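Local structure of bifunctional thiamine biosynthesis protein ThiDN (Methanocaldococcus jannaschii DSM 2661, 2PHP) at residues Leu15-Ala18 with Ile19-Leu22. The protein probably phosphorylates hydroxymethylpyrimidine and its monophosphate and joins the resulting diphosphate to a thiazole phosphate, giving thiamine phosphate, the last step being that of the ThiN-type domain in this chain. Residues are numbered along the deposited sequence; the frame is centred on the assembly and turned at random.
Sequences LSYA and IYLL
Y17 packs against L21 and Y20, one turn further along, in a local i to i+4 and i to i+3 contact within helix 8-22 of the ThiN domain. The backbone is regular alpha-helix: the amides of I19, Y20, L21 and L22 each bond to the carbonyl four residues earlier, with 3.0 Å between L21 N and Y17 O. With CG anti to the backbone N (chi1 -176°), the phenol of Y17 leans forward over L21. There L21 CG makes a CH-pi contact over one ring face, nearer the ring's margin than its centre, and the two L21 methyls follow one side of the ring, CD1 3.5 Å from Y17 CE2 and CD2 3.5 Å from Y17 OH. Y20 meets the same ring obliquely, its CD2 3.7 Å from Y17 CE1; the two ring planes are inclined at 22°, but the rings sit largely beside each other. Replacing Y17 with an alanine would probably open a gap beside L21 and Y5 of a second subunit, and leave the Y20 ring freer to turn. That Y5 packs on both Y17 and L21, while L15, A18 and I19 rest on strand 37-40, and A18 and L22 also touch V171 of helix 167-185.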
loop_
_atom_site.group_PDB
_atom_site.type_symbol
_atom_site.label_atom_id
_atom_site.label_comp_id
_atom_site.label_asym_id
_atom_site.label_seq_id
_atom_site.Cartn_x
_atom_site.Cartn_y
_atom_site.Cartn_z
ATOM N N LEU B 15 -4.656 7.318 17.574
ATOM C CA LEU B 15 -3.769 6.392 16.872
ATOM C C LEU B 15 -3.419 6.914 15.479
ATOM O O LEU B 15 -2.260 6.867 15.058
ATOM C CB LEU B 15 -4.424 5.013 16.760
ATOM C CG LEU B 15 -4.291 4.163 18.025
ATOM C CD1 LEU B 15 -5.268 3.001 18.005
ATOM C CD2 LEU B 15 -2.855 3.676 18.122
ATOM N N SER B 16 -4.431 7.408 14.770
ATOM C CA SER B 16 -4.243 7.940 13.430
ATOM C C SER B 16 -3.265 9.112 13.416
ATOM O O SER B 16 -2.388 9.185 12.548
ATOM C CB SER B 16 -5.584 8.383 12.854
ATOM O OG SER B 16 -6.465 7.280 12.744
ATOM N N TYR B 17 -3.403 10.031 14.369
ATOM C CA TYR B 17 -2.496 11.170 14.400
ATOM C C TYR B 17 -1.100 10.717 14.816
ATOM O O TYR B 17 -0.106 11.234 14.320
ATOM C CB TYR B 17 -2.996 12.257 15.361
ATOM C CG TYR B 17 -2.123 13.488 15.323
ATOM C CD1 TYR B 17 -1.996 14.240 14.152
ATOM C CD2 TYR B 17 -1.390 13.883 16.439
ATOM C CE1 TYR B 17 -1.156 15.354 14.093
ATOM C CE2 TYR B 17 -0.551 14.991 16.393
ATOM C CZ TYR B 17 -0.438 15.718 15.218
ATOM O OH TYR B 17 0.407 16.801 15.166
ATOM N N ALA B 18 -1.028 9.751 15.729
ATOM C CA ALA B 18 0.265 9.239 16.169
ATOM C C ALA B 18 1.027 8.679 14.971
ATOM O O ALA B 18 2.239 8.865 14.866
ATOM C CB ALA B 18 0.076 8.149 17.219
ATOM N N ILE B 19 0.309 8.004 14.070
ATOM C CA ILE B 19 0.918 7.409 12.880
ATOM C C ILE B 19 1.358 8.508 11.901
ATOM O O ILE B 19 2.425 8.415 11.275
ATOM C CB ILE B 19 -0.074 6.442 12.155
ATOM C CG1 ILE B 19 -0.461 5.284 13.078
ATOM C CG2 ILE B 19 0.555 5.897 10.882
ATOM C CD1 ILE B 19 0.699 4.397 13.469
ATOM N N TYR B 20 0.531 9.541 11.771
ATOM C CA TYR B 20 0.840 10.660 10.888
ATOM C C TYR B 20 2.167 11.278 11.339
ATOM O O TYR B 20 2.984 11.694 10.511
ATOM C CB TYR B 20 -0.289 11.691 10.949
ATOM C CG TYR B 20 0.007 13.009 10.260
ATOM C CD1 TYR B 20 -0.174 13.166 8.882
ATOM C CD2 TYR B 20 0.469 14.106 10.994
ATOM C CE1 TYR B 20 0.096 14.392 8.254
ATOM C CE2 TYR B 20 0.741 15.326 10.380
ATOM C CZ TYR B 20 0.554 15.465 9.014
ATOM O OH TYR B 20 0.834 16.683 8.428
ATOM N N LEU B 21 2.386 11.324 12.653
ATOM C CA LEU B 21 3.624 11.879 13.201
ATOM C C LEU B 21 4.786 10.923 12.954
ATOM O O LEU B 21 5.906 11.346 12.646
ATOM C CB LEU B 21 3.487 12.132 14.710
ATOM C CG LEU B 21 2.555 13.269 15.159
ATOM C CD1 LEU B 21 2.482 13.327 16.684
ATOM C CD2 LEU B 21 3.070 14.594 14.602
ATOM N N LEU B 22 4.511 9.630 13.085
ATOM C CA LEU B 22 5.532 8.613 12.884
ATOM C C LEU B 22 6.053 8.641 11.448
ATOM O O LEU B 22 7.261 8.541 11.217
ATOM C CB LEU B 22 4.957 7.230 13.193
ATOM C CG LEU B 22 5.769 6.279 14.078
ATOM C CD1 LEU B 22 7.223 6.275 13.632
ATOM C CD2 LEU B 22 5.661 6.708 15.528
#